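Local coordinates for glycerol dehydratase (Clostridium butyricum, PDB 1R9D), which dehydrates glycerol without the help of coenzyme B12, probably by glycyl radical chemistry, as a lyase of the pyruvate formate lyase-like family, at residues 165-170 and 268-273; 171-176 and 261-266; 583-588 and 652-657; 591-596 and 658-663. All coordinates share one frame; numbering follows the deposited sequence.

The four contacts form two pairs on opposite sides of the chain's centre. Contacts 1 and 2 join helix 169-190 to helix 260-277 at successive points, with centres about 10 Å apart. They touch where Ile-270 CD1 packs 3.4 Å from Val-172 CG1. Contacts 3 and 4 lie closer still, with centres about 6 Å apart. Their segments alternate along the chain, and a probable hydrogen bond of 2.9 Å links Asp-585 OD1 to Ser-661 N. Centre to centre, contact 1 is about 48 Å from contacts 3 and 4, and contact 2 about 57 Å. In contact 1, the side chain of His-271 is about 13 Å from a bound glycerol.

Contact 1. Residues 165-170 and 268-273; sequences VSVDYG and WFIHAI
Tyr-169 CG is anti to its carbonyl carbon (chi1 -67°) and His-271 CG is anti to its own N (chi1 -166°); these settings carry the phenol and the imidazole to each other. The CA atoms of Tyr-169 and Ile-270 are 7.5 Å apart, and the long phenol side chain spans the gap. Tyr-169 OH lies 2.9 Å from His-271 ND1 in a hydrogen bond, near the planes of both rings. Either group could be the donor. The other ring nitrogen, NE2, is hydrogen-bonded to Gln-340 OE1, just ahead of strand 341-344. Both ring nitrogens therefore have partners, which should fix the rotation of this buried ring.

Lower on the phenol ring, Ile-270 CG2 comes in obliquely, 3.9 Å from Tyr-169 CD2. Ile-270 CG2 is also 4.3 Å from Val-167 CG2. Val-167 folds back within its own segment: Val-167 CG2 sits over the centre of the Tyr-169 ring, 3.6 Å above the plane. The tyrosine is thus held by a methyl over one face and a hydrogen bond at its tip. Asp-168 is the N-cap of helix 169-190, its OD1 bonded to Lys-171 N. The arrangement is that of a capped helix start docked against a neighbouring helix by a buried Tyr-His hydrogen bond, within the helical part of the pyruvate formate lyase-like fold.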
loop_
_atom_site.group_PDB
_atom_site.type_symbol
_atom_site.label_atom_id
_atom_site.label_comp_id
_atom_site.label_asym_id
_atom_site.label_seq_id
_atom_site.Cartn_x
_atom_site.Cartn_y
_atom_site.Cartn_z
ATOM N N VAL A 165 -18.560 -0.131 -15.714
ATOM C CA VAL A 165 -17.594 0.276 -16.713
ATOM C C VAL A 165 -17.860 -0.377 -18.062
ATOM O O VAL A 165 -18.430 -1.466 -18.137
ATOM C CB VAL A 165 -16.173 -0.122 -16.218
ATOM C CG1 VAL A 165 -16.127 -1.632 -15.989
ATOM C CG2 VAL A 165 -15.102 0.291 -17.219
ATOM N N SER A 166 -17.479 0.319 -19.126
ATOM C CA SER A 166 -17.583 -0.216 -20.473
ATOM C C SER A 166 -16.139 -0.166 -20.964
ATOM O O SER A 166 -15.603 0.915 -21.220
ATOM C CB SER A 166 -18.468 0.655 -21.362
ATOM O OG SER A 166 -18.560 0.090 -22.662
ATOM N N VAL A 167 -15.500 -1.331 -21.058
ATOM C CA VAL A 167 -14.111 -1.393 -21.497
ATOM C C VAL A 167 -13.968 -1.133 -22.988
ATOM O O VAL A 167 -14.958 -0.988 -23.705
ATOM C CB VAL A 167 -13.472 -2.761 -21.160
ATOM C CG1 VAL A 167 -13.594 -3.031 -19.670
ATOM C CG2 VAL A 167 -14.135 -3.871 -21.969
ATOM N N ASP A 168 -12.724 -1.070 -23.451
ATOM C CA ASP A 168 -12.445 -0.818 -24.855
ATOM C C ASP A 168 -12.615 -2.115 -25.654
ATOM O O ASP A 168 -11.634 -2.670 -26.156
ATOM C CB ASP A 168 -11.012 -0.303 -25.013
ATOM C CG ASP A 168 -10.790 0.433 -26.321
ATOM O OD1 ASP A 168 -11.564 0.215 -27.282
ATOM O OD2 ASP A 168 -9.823 1.226 -26.396
ATOM N N TYR A 169 -13.855 -2.595 -25.761
ATOM C CA TYR A 169 -14.131 -3.830 -26.499
ATOM C C TYR A 169 -13.583 -3.756 -27.919
ATOM O O TYR A 169 -13.013 -4.722 -28.425
ATOM C CB TYR A 169 -15.642 -4.108 -26.575
ATOM C CG TYR A 169 -16.322 -4.432 -25.260
ATOM C CD1 TYR A 169 -16.950 -3.435 -24.511
ATOM C CD2 TYR A 169 -16.366 -5.744 -24.778
ATOM C CE1 TYR A 169 -17.611 -3.736 -23.314
ATOM C CE2 TYR A 169 -17.024 -6.058 -23.585
ATOM C CZ TYR A 169 -17.646 -5.048 -22.860
ATOM O OH TYR A 169 -18.312 -5.353 -21.695
ATOM N N GLY A 170 -13.767 -2.605 -28.559
ATOM C CA GLY A 170 -13.304 -2.421 -29.923
ATOM C C GLY A 170 -11.820 -2.661 -30.114
ATOM O O GLY A 170 -11.403 -3.226 -31.124
ATOM N N TRP A 268 -17.892 -11.953 -26.366
ATOM C CA TRP A 268 -18.390 -12.645 -25.189
ATOM C C TRP A 268 -17.290 -13.101 -24.237
ATOM O O TRP A 268 -17.466 -13.033 -23.024
ATOM C CB TRP A 268 -19.278 -13.840 -25.573
ATOM C CG TRP A 268 -19.828 -14.518 -24.360
ATOM C CD1 TRP A 268 -19.493 -15.757 -23.886
ATOM C CD2 TRP A 268 -20.715 -13.945 -23.392
ATOM N NE1 TRP A 268 -20.111 -15.986 -22.682
ATOM C CE2 TRP A 268 -20.867 -14.889 -22.354
ATOM C CE3 TRP A 268 -21.394 -12.720 -23.299
ATOM C CZ2 TRP A 268 -21.671 -14.649 -21.230
ATOM C CZ3 TRP A 268 -22.193 -12.481 -22.182
ATOM C CH2 TRP A 268 -22.323 -13.441 -21.163
ATOM N N PHE A 269 -16.159 -13.567 -24.763
ATOM C CA PHE A 269 -15.078 -13.997 -23.879
ATOM C C PHE A 269 -14.541 -12.806 -23.087
ATOM O O PHE A 269 -14.243 -12.925 -21.904
ATOM C CB PHE A 269 -13.938 -14.659 -24.665
ATOM C CG PHE A 269 -14.174 -16.117 -24.963
ATOM C CD1 PHE A 269 -14.517 -17.002 -23.941
ATOM C CD2 PHE A 269 -14.045 -16.605 -26.258
ATOM C CE1 PHE A 269 -14.729 -18.359 -24.206
ATOM C CE2 PHE A 269 -14.255 -17.959 -26.534
ATOM C CZ PHE A 269 -14.598 -18.836 -25.507
ATOM N N ILE A 270 -14.408 -11.658 -23.741
ATOM C CA ILE A 270 -13.932 -10.466 -23.041
ATOM C C ILE A 270 -14.910 -10.160 -21.904
ATOM O O ILE A 270 -14.519 -10.019 -20.742
ATOM C CB ILE A 270 -13.887 -9.237 -23.976
ATOM C CG1 ILE A 270 -12.831 -9.435 -25.060
ATOM C CG2 ILE A 270 -13.589 -7.982 -23.169
ATOM C CD1 ILE A 270 -12.912 -8.415 -26.174
ATOM N N HIS A 271 -16.189 -10.069 -22.254
ATOM C CA HIS A 271 -17.240 -9.766 -21.285
ATOM C C HIS A 271 -17.298 -10.798 -20.164
ATOM O O HIS A 271 -17.360 -10.454 -18.983
ATOM C CB HIS A 271 -18.596 -9.699 -21.994
ATOM C CG HIS A 271 -19.682 -9.086 -21.165
ATOM N ND1 HIS A 271 -19.840 -7.721 -21.036
ATOM C CD2 HIS A 271 -20.653 -9.650 -20.407
ATOM C CE1 HIS A 271 -20.862 -7.472 -20.235
ATOM N NE2 HIS A 271 -21.372 -8.626 -19.840
ATOM N N ALA A 272 -17.267 -12.074 -20.529
ATOM C CA ALA A 272 -17.334 -13.139 -19.537
ATOM C C ALA A 272 -16.186 -13.125 -18.531
ATOM O O ALA A 272 -16.414 -13.208 -17.327
ATOM C CB ALA A 272 -17.397 -14.505 -20.240
ATOM N N ILE A 273 -14.954 -13.015 -19.017
ATOM C CA ILE A 273 -13.801 -13.024 -18.128
ATOM C C ILE A 273 -13.799 -11.843 -17.156
ATOM O O ILE A 273 -13.325 -11.965 -16.030
ATOM C CB ILE A 273 -12.486 -13.086 -18.940
ATOM C CG1 ILE A 273 -12.485 -14.361 -19.797
ATOM C CG2 ILE A 273 -11.288 -13.094 -17.999
ATOM C CD1 ILE A 273 -11.361 -14.448 -20.798
#

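Contact 2. Residues 171-176 and 261-266; sequences KVLRVG and YEACQL
Leu-173 lays its CD2 methyl against helix 260-277, over the backbone of Ala-263 and the root of Leu-266. This is apolar helix-helix packing within the pyruvate formate lyase-like fold. The short axes approach to 10.2 Å and cross at 118°, so the two helices meet over a small patch. The backbones are closest at Leu-173 and Ala-263, with CA atoms 6.4 Å apart.

Leu-173 touches through one branch: Leu-173 CD2 is 3.4 Å from Ala-263 O and 3.9 Å from Leu-266 CB. Ala-263 CB is a looser neighbour, 4.4 Å from Leu-173 CD2. Leu-266 answers from the other helix. Its CG is anti to the backbone N (chi1 -179°), which carries the isobutyl group across to helix 169-190. The two leucine side chains run alongside each other, pointing opposite ways, each reaching backbone atoms of the opposite helix. Met-292 and Tyr-295 of helix 288-298 add further apolar contacts to Leu-173.

The return contact of Leu-266 falls on a helical turn whose carbonyl is already engaged. Val-172 O accepts the bond from Gly-176 N at 2.7 Å, and Leu-266 CD2 rests 3.9 Å from that oxygen.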
loop_
_atom_site.group_PDB
_atom_site.type_symbol
_atom_site.label_atom_id
_atom_site.label_comp_id
_atom_site.label_asym_id
_atom_site.label_seq_id
_atom_site.Cartn_x
_atom_site.Cartn_y
_atom_site.Cartn_z
ATOM N N LYS A 171 -11.019 -2.238 -29.142
ATOM C CA LYS A 171 -9.575 -2.411 -29.226
ATOM C C LYS A 171 -9.169 -3.874 -29.145
ATOM O O LYS A 171 -8.359 -4.339 -29.945
ATOM C CB LYS A 171 -8.878 -1.637 -28.107
ATOM C CG LYS A 171 -7.361 -1.755 -28.125
ATOM C CD LYS A 171 -6.742 -0.955 -26.985
ATOM C CE LYS A 171 -5.224 -1.023 -27.004
ATOM N NZ LYS A 171 -4.637 -0.257 -25.863
ATOM N N VAL A 172 -9.719 -4.596 -28.175
ATOM C CA VAL A 172 -9.386 -6.004 -28.010
ATOM C C VAL A 172 -9.876 -6.839 -29.193
ATOM O O VAL A 172 -9.226 -7.809 -29.583
ATOM C CB VAL A 172 -9.975 -6.575 -26.704
ATOM C CG1 VAL A 172 -9.537 -8.030 -26.535
ATOM C CG2 VAL A 172 -9.506 -5.744 -25.515
ATOM N N LEU A 173 -11.018 -6.471 -29.763
ATOM C CA LEU A 173 -11.541 -7.201 -30.916
ATOM C C LEU A 173 -10.559 -7.073 -32.072
ATOM O O LEU A 173 -10.390 -8.000 -32.867
ATOM C CB LEU A 173 -12.911 -6.646 -31.341
ATOM C CG LEU A 173 -14.113 -7.056 -30.488
ATOM C CD1 LEU A 173 -15.348 -6.276 -30.919
ATOM C CD2 LEU A 173 -14.356 -8.549 -30.637
ATOM N N ARG A 174 -9.899 -5.923 -32.154
ATOM C CA ARG A 174 -8.943 -5.674 -33.225
ATOM C C ARG A 174 -7.580 -6.337 -33.025
ATOM O O ARG A 174 -7.064 -6.982 -33.939
ATOM C CB ARG A 174 -8.733 -4.167 -33.414
ATOM C CG ARG A 174 -7.822 -3.827 -34.583
ATOM C CD ARG A 174 -7.592 -2.332 -34.735
ATOM N NE ARG A 174 -6.648 -1.802 -33.757
ATOM C CZ ARG A 174 -6.982 -1.011 -32.740
ATOM N NH1 ARG A 174 -8.248 -0.657 -32.558
ATOM N NH2 ARG A 174 -6.047 -0.562 -31.912
ATOM N N VAL A 175 -7.006 -6.189 -31.834
ATOM C CA VAL A 175 -5.674 -6.728 -31.559
ATOM C C VAL A 175 -5.609 -8.038 -30.788
ATOM O O VAL A 175 -4.543 -8.653 -30.697
ATOM C CB VAL A 175 -4.816 -5.688 -30.809
ATOM C CG1 VAL A 175 -4.798 -4.378 -31.585
ATOM C CG2 VAL A 175 -5.364 -5.473 -29.407
ATOM N N GLY A 176 -6.734 -8.461 -30.224
ATOM C CA GLY A 176 -6.757 -9.704 -29.472
ATOM C C GLY A 176 -5.966 -9.641 -28.181
ATOM O O GLY A 176 -5.284 -8.652 -27.904
ATOM N N TYR A 261 -18.683 -13.832 -36.880
ATOM C CA TYR A 261 -18.818 -14.887 -35.881
ATOM C C TYR A 261 -17.658 -14.771 -34.887
ATOM O O TYR A 261 -17.852 -14.877 -33.678
ATOM C CB TYR A 261 -18.791 -16.264 -36.563
ATOM C CG TYR A 261 -19.387 -17.418 -35.764
ATOM C CD1 TYR A 261 -19.461 -17.384 -34.371
ATOM C CD2 TYR A 261 -19.813 -18.579 -36.414
ATOM C CE1 TYR A 261 -19.942 -18.476 -33.649
ATOM C CE2 TYR A 261 -20.289 -19.671 -35.704
ATOM C CZ TYR A 261 -20.352 -19.619 -34.327
ATOM O OH TYR A 261 -20.804 -20.717 -33.632
ATOM N N GLU A 262 -16.454 -14.552 -35.409
ATOM C CA GLU A 262 -15.268 -14.410 -34.568
ATOM C C GLU A 262 -15.398 -13.203 -33.640
ATOM O O GLU A 262 -15.021 -13.271 -32.472
ATOM C CB GLU A 262 -14.012 -14.265 -35.432
ATOM C CG GLU A 262 -13.597 -15.554 -36.138
ATOM C CD GLU A 262 -12.477 -15.348 -37.142
ATOM O OE1 GLU A 262 -12.043 -16.349 -37.761
ATOM O OE2 GLU A 262 -12.032 -14.190 -37.319
ATOM N N ALA A 263 -15.932 -12.102 -34.161
ATOM C CA ALA A 263 -16.113 -10.894 -33.356
ATOM C C ALA A 263 -17.121 -11.155 -32.233
ATOM O O ALA A 263 -16.903 -10.753 -31.090
ATOM C CB ALA A 263 -16.585 -9.741 -34.238
ATOM N N CYS A 264 -18.217 -11.840 -32.553
ATOM C CA CYS A 264 -19.238 -12.153 -31.551
ATOM C C CYS A 264 -18.707 -13.050 -30.437
ATOM O O CYS A 264 -19.005 -12.842 -29.259
ATOM C CB CYS A 264 -20.452 -12.834 -32.203
ATOM S SG CYS A 264 -21.494 -11.743 -33.199
ATOM N N GLN A 265 -17.923 -14.060 -30.806
ATOM C CA GLN A 265 -17.382 -14.974 -29.808
ATOM C C GLN A 265 -16.314 -14.315 -28.940
ATOM O O GLN A 265 -16.282 -14.526 -27.733
ATOM C CB GLN A 265 -16.799 -16.222 -30.476
ATOM C CG GLN A 265 -16.231 -17.222 -29.475
ATOM C CD GLN A 265 -17.290 -17.793 -28.548
ATOM O OE1 GLN A 265 -18.087 -18.648 -28.944
ATOM N NE2 GLN A 265 -17.306 -17.320 -27.309
ATOM N N LEU A 266 -15.442 -13.519 -29.552
ATOM C CA LEU A 266 -14.389 -12.848 -28.798
ATOM C C LEU A 266 -15.010 -11.804 -27.865
ATOM O O LEU A 266 -14.557 -11.615 -26.731
ATOM C CB LEU A 266 -13.381 -12.193 -29.753
ATOM C CG LEU A 266 -12.197 -11.452 -29.113
ATOM C CD1 LEU A 266 -11.543 -12.313 -28.043
ATOM C CD2 LEU A 266 -11.196 -11.084 -30.194
#

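Contact 3. Residues 583-588 and 652-657; sequences NNDFKN and TGATPD
The Phe-586 ring turns its edge to Thr-655 O, which lies in the ring plane 3.7 Å from Phe-586 CZ. Ala-654 CB approaches the same ring obliquely, 3.7 Å from Phe-586 CE1. The carbonyl thus faces the rim of the ring, where the hydrogens carry a slight positive charge. The second flat group is the carboxylate of Asp-585. Asp-585 OD1 lies 3.5 Å from Ala-654 CB, so this one methyl touches both the carboxylate and the ring. The same OD1 accepts a hydrogen bond from Ser-661 N.

Backbone shape brings both side chains here. Asp-585 is the C-prime residue of a Schellman motif that ends helix 575-583, with Phe-586 N bonded to Thr-581 O. Asp-585 and Phe-586 are also the central residues of a type I' beta turn from Asn-584 to Lys-587, closed by Lys-587 N to Asn-584 O at 3.1 Å. Within the loop 652-657, Thr-655 OG1 donates to Asp-657 OD1 at 2.6 Å. It meets the syn side of the carboxylate, 27° out of its plane.

The two loops fill a junction of helices. Phe-586 also packs on Gln-593 and Leu-596 of helix 590-597, while Pro-656 packs on helices 453-461 and 553-569.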
loop_
_atom_site.group_PDB
_atom_site.type_symbol
_atom_site.label_atom_id
_atom_site.label_comp_id
_atom_site.label_asym_id
_atom_site.label_seq_id
_atom_site.Cartn_x
_atom_site.Cartn_y
_atom_site.Cartn_z
ATOM N N ASN A 583 -45.085 12.931 13.417
ATOM C CA ASN A 583 -44.526 11.950 14.335
ATOM C C ASN A 583 -45.567 10.938 14.802
ATOM O O ASN A 583 -45.216 9.860 15.285
ATOM C CB ASN A 583 -43.876 12.652 15.530
ATOM C CG ASN A 583 -42.585 13.364 15.146
ATOM O OD1 ASN A 583 -41.741 12.800 14.444
ATOM N ND2 ASN A 583 -42.421 14.597 15.606
ATOM N N ASN A 584 -46.845 11.276 14.645
ATOM C CA ASN A 584 -47.922 10.368 15.034
ATOM C C ASN A 584 -48.541 9.715 13.798
ATOM O O ASN A 584 -49.574 9.047 13.885
ATOM C CB ASN A 584 -49.007 11.113 15.819
ATOM C CG ASN A 584 -48.470 11.776 17.070
ATOM O OD1 ASN A 584 -47.677 11.188 17.808
ATOM N ND2 ASN A 584 -48.910 13.003 17.326
ATOM N N ASP A 585 -47.903 9.919 12.649
ATOM C CA ASP A 585 -48.366 9.352 11.387
ATOM C C ASP A 585 -49.819 9.722 11.066
ATOM O O ASP A 585 -50.600 8.886 10.615
ATOM C CB ASP A 585 -48.188 7.825 11.410
ATOM C CG ASP A 585 -48.349 7.191 10.038
ATOM O OD1 ASP A 585 -47.917 7.801 9.037
ATOM O OD2 ASP A 585 -48.889 6.068 9.954
ATOM N N PHE A 586 -50.164 10.984 11.305
ATOM C CA PHE A 586 -51.503 11.508 11.034
ATOM C C PHE A 586 -52.628 10.875 11.850
ATOM O O PHE A 586 -53.798 10.983 11.481
ATOM C CB PHE A 586 -51.837 11.365 9.546
ATOM C CG PHE A 586 -50.833 12.009 8.634
ATOM C CD1 PHE A 586 -50.084 11.236 7.754
ATOM C CD2 PHE A 586 -50.625 13.382 8.666
ATOM C CE1 PHE A 586 -49.137 11.825 6.917
ATOM C CE2 PHE A 586 -49.680 13.980 7.834
ATOM C CZ PHE A 586 -48.935 13.199 6.959
ATOM N N LYS A 587 -52.284 10.219 12.952
ATOM C CA LYS A 587 -53.297 9.585 13.789
ATOM C C LYS A 587 -54.241 10.625 14.388
ATOM O O LYS A 587 -53.805 11.558 15.064
ATOM C CB LYS A 587 -52.635 8.788 14.913
ATOM C CG LYS A 587 -53.628 8.107 15.839
ATOM C CD LYS A 587 -52.922 7.330 16.937
ATOM C CE LYS A 587 -53.923 6.643 17.853
ATOM N NZ LYS A 587 -53.238 5.826 18.892
ATOM N N ASN A 588 -55.537 10.451 14.135
ATOM C CA ASN A 588 -56.567 11.362 14.634
ATOM C C ASN A 588 -56.397 12.784 14.105
ATOM O O ASN A 588 -56.794 13.750 14.759
ATOM C CB ASN A 588 -56.567 11.392 16.167
ATOM C CG ASN A 588 -56.843 10.031 16.781
ATOM O OD1 ASN A 588 -57.809 9.357 16.421
ATOM N ND2 ASN A 588 -55.996 9.622 17.723
ATOM N N THR A 652 -38.642 5.328 6.302
ATOM C CA THR A 652 -38.955 6.749 6.429
ATOM C C THR A 652 -40.332 7.018 7.040
ATOM O O THR A 652 -41.320 6.429 6.625
ATOM C CB THR A 652 -38.895 7.419 5.049
ATOM O OG1 THR A 652 -37.655 7.081 4.413
ATOM C CG2 THR A 652 -39.000 8.925 5.182
ATOM N N GLY A 653 -40.385 7.919 8.016
ATOM C CA GLY A 653 -41.652 8.244 8.651
ATOM C C GLY A 653 -42.564 9.043 7.738
ATOM O O GLY A 653 -42.243 9.271 6.569
ATOM N N ALA A 654 -43.709 9.471 8.264
ATOM C CA ALA A 654 -44.654 10.262 7.483
ATOM C C ALA A 654 -43.982 11.563 7.048
ATOM O O ALA A 654 -43.195 12.143 7.796
ATOM C CB ALA A 654 -45.899 10.568 8.317
ATOM N N THR A 655 -44.295 12.019 5.839
ATOM C CA THR A 655 -43.711 13.252 5.326
ATOM C C THR A 655 -44.779 14.314 5.029
ATOM O O THR A 655 -45.957 13.992 4.854
ATOM C CB THR A 655 -42.854 12.958 4.070
ATOM O OG1 THR A 655 -43.550 12.046 3.207
ATOM C CG2 THR A 655 -41.517 12.340 4.482
ATOM N N PRO A 656 -44.376 15.598 4.982
ATOM C CA PRO A 656 -45.246 16.755 4.721
ATOM C C PRO A 656 -46.094 16.730 3.452
ATOM O O PRO A 656 -47.026 17.522 3.319
ATOM C CB PRO A 656 -44.268 17.932 4.721
ATOM C CG PRO A 656 -43.204 17.488 5.664
ATOM C CD PRO A 656 -42.998 16.044 5.258
ATOM N N ASP A 657 -45.775 15.847 2.513
ATOM C CA ASP A 657 -46.554 15.767 1.280
ATOM C C ASP A 657 -47.830 14.952 1.496
ATOM O O ASP A 657 -48.655 14.826 0.590
ATOM C CB ASP A 657 -45.717 15.151 0.148
ATOM C CG ASP A 657 -45.152 13.783 0.503
ATOM O OD1 ASP A 657 -45.225 13.395 1.688
ATOM O OD2 ASP A 657 -44.622 13.103 -0.407
#

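Contact 4. Residues 591-596 and 658-663; sequences EIQALL and GRKSGQ
Gln-593 reaches from helix 590-597 to the loop 658-663, a helix-to-loop contact in a chain of the pyruvate formate lyase-like family. Its CB already points toward the loop. CG is anti to the backbone N (chi1 174°), and the chain runs on extended. Gln-593 CG passes 3.9 Å from Gly-658 O, and Gln-593 CD lies 4.0 Å from that oxygen. At the tip, Gln-593 NE2 donates to Gly-658 O at 3.0 Å. The bond is nearly straight, with an N-H...O angle of 170°. The oxygen lies in the amide plane of Gln-593, while the donor is tilted 22° from the carbonyl plane of Gly-658.

Lys-660 crosses the glutamine at about a right angle, with Lys-660 CG 3.5 Å from Gln-593 NE2. A turn further along the helix, Leu-596 CB sits 4.0 Å from Gly-658 N. The CA atoms of Leu-596 and Gly-658 are 5.1 Å apart, so the glycine backbone lies close against the helix.

Beyond Gly-658 the loop makes a type II beta turn from Lys-660 to Gln-663. Arg-659 also bonds to Gly-653, Thr-652 and Thr-655. Within the loop it grips the turn side-on: Arg-659 NE and NH2 both donate to Gln-663 O at 2.9 Å, NH2 on a lone pair and NE from above the carbonyl plane.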
loop_
_atom_site.group_PDB
_atom_site.type_symbol
_atom_site.label_atom_id
_atom_site.label_comp_id
_atom_site.label_asym_id
_atom_site.label_seq_id
_atom_site.Cartn_x
_atom_site.Cartn_y
_atom_site.Cartn_z
ATOM N N GLU A 591 -57.669 15.430 8.898
ATOM C CA GLU A 591 -58.012 16.698 8.266
ATOM C C GLU A 591 -56.735 17.450 7.903
ATOM O O GLU A 591 -56.700 18.190 6.920
ATOM C CB GLU A 591 -58.895 17.555 9.185
ATOM C CG GLU A 591 -58.197 18.202 10.367
ATOM C CD GLU A 591 -57.915 17.246 11.512
ATOM O OE1 GLU A 591 -58.287 16.054 11.423
ATOM O OE2 GLU A 591 -57.322 17.698 12.513
ATOM N N ILE A 592 -55.685 17.255 8.697
ATOM C CA ILE A 592 -54.408 17.908 8.427
ATOM C C ILE A 592 -53.731 17.202 7.255
ATOM O O ILE A 592 -53.143 17.847 6.389
ATOM C CB ILE A 592 -53.475 17.878 9.666
ATOM C CG1 ILE A 592 -54.044 18.791 10.759
ATOM C CG2 ILE A 592 -52.071 18.335 9.279
ATOM C CD1 ILE A 592 -53.187 18.878 12.013
ATOM N N GLN A 593 -53.825 15.877 7.227
ATOM C CA GLN A 593 -53.234 15.108 6.140
ATOM C C GLN A 593 -53.884 15.482 4.806
ATOM O O GLN A 593 -53.211 15.557 3.778
ATOM C CB GLN A 593 -53.396 13.607 6.395
ATOM C CG GLN A 593 -52.929 12.731 5.239
ATOM C CD GLN A 593 -53.056 11.249 5.527
ATOM O OE1 GLN A 593 -53.973 10.816 6.227
ATOM N NE2 GLN A 593 -52.144 10.457 4.970
ATOM N N ALA A 594 -55.194 15.721 4.827
ATOM C CA ALA A 594 -55.919 16.085 3.612
ATOM C C ALA A 594 -55.421 17.422 3.082
ATOM O O ALA A 594 -55.318 17.631 1.872
ATOM C CB ALA A 594 -57.415 16.161 3.898
ATOM N N LEU A 595 -55.124 18.328 4.004
ATOM C CA LEU A 595 -54.630 19.654 3.665
ATOM C C LEU A 595 -53.292 19.503 2.937
ATOM O O LEU A 595 -53.033 20.162 1.926
ATOM C CB LEU A 595 -54.452 20.455 4.954
ATOM C CG LEU A 595 -54.698 21.961 4.966
ATOM C CD1 LEU A 595 -56.031 22.293 4.304
ATOM C CD2 LEU A 595 -54.681 22.438 6.410
ATOM N N LEU A 596 -52.452 18.615 3.456
ATOM C CA LEU A 596 -51.146 18.355 2.867
ATOM C C LEU A 596 -51.280 17.680 1.505
ATOM O O LEU A 596 -50.622 18.078 0.547
ATOM C CB LEU A 596 -50.316 17.478 3.806
ATOM C CG LEU A 596 -50.062 18.044 5.207
ATOM C CD1 LEU A 596 -49.236 17.048 6.000
ATOM C CD2 LEU A 596 -49.341 19.382 5.123
ATOM N N GLY A 658 -47.979 14.398 2.697
ATOM C CA GLY A 658 -49.158 13.609 3.017
ATOM C C GLY A 658 -48.935 12.107 2.955
ATOM O O GLY A 658 -49.858 11.321 3.194
ATOM N N ARG A 659 -47.711 11.707 2.624
ATOM C CA ARG A 659 -47.345 10.296 2.530
ATOM C C ARG A 659 -47.226 9.697 3.934
ATOM O O ARG A 659 -46.603 10.288 4.811
ATOM C CB ARG A 659 -46.003 10.163 1.784
ATOM C CG ARG A 659 -45.446 8.752 1.743
ATOM C CD ARG A 659 -44.028 8.696 1.165
ATOM N NE ARG A 659 -43.257 7.678 1.877
ATOM C CZ ARG A 659 -42.812 7.821 3.121
ATOM N NH1 ARG A 659 -43.045 8.948 3.785
ATOM N NH2 ARG A 659 -42.173 6.821 3.719
ATOM N N LYS A 660 -47.822 8.526 4.149
ATOM C CA LYS A 660 -47.760 7.882 5.460
ATOM C C LYS A 660 -46.456 7.124 5.686
ATOM O O LYS A 660 -45.798 6.696 4.740
ATOM C CB LYS A 660 -48.938 6.923 5.646
ATOM C CG LYS A 660 -50.295 7.596 5.548
ATOM C CD LYS A 660 -51.385 6.738 6.171
ATOM C CE LYS A 660 -51.150 6.571 7.666
ATOM N NZ LYS A 660 -52.247 5.822 8.328
ATOM N N SER A 661 -46.102 6.960 6.955
ATOM C CA SER A 661 -44.884 6.265 7.344
ATOM C C SER A 661 -44.775 4.870 6.736
ATOM O O SER A 661 -45.764 4.137 6.643
ATOM C CB SER A 661 -44.814 6.168 8.873
ATOM O OG SER A 661 -43.658 5.467 9.300
ATOM N N GLY A 662 -43.564 4.519 6.311
ATOM C CA GLY A 662 -43.318 3.206 5.744
ATOM C C GLY A 662 -43.685 2.997 4.289
ATOM O O GLY A 662 -43.381 1.945 3.725
ATOM N N GLN A 663 -44.333 3.982 3.673
ATOM C CA GLN A 663 -44.731 3.868 2.271
ATOM C C GLN A 663 -43.561 4.139 1.329
ATOM O O GLN A 663 -42.627 4.853 1.680
ATOM C CB GLN A 663 -45.882 4.835 1.972
ATOM C CG GLN A 663 -47.175 4.459 2.683
ATOM C CD GLN A 663 -47.710 3.128 2.206
ATOM O OE1 GLN A 663 -48.109 2.989 1.051
ATOM N NE2 GLN A 663 -47.713 2.136 3.091
#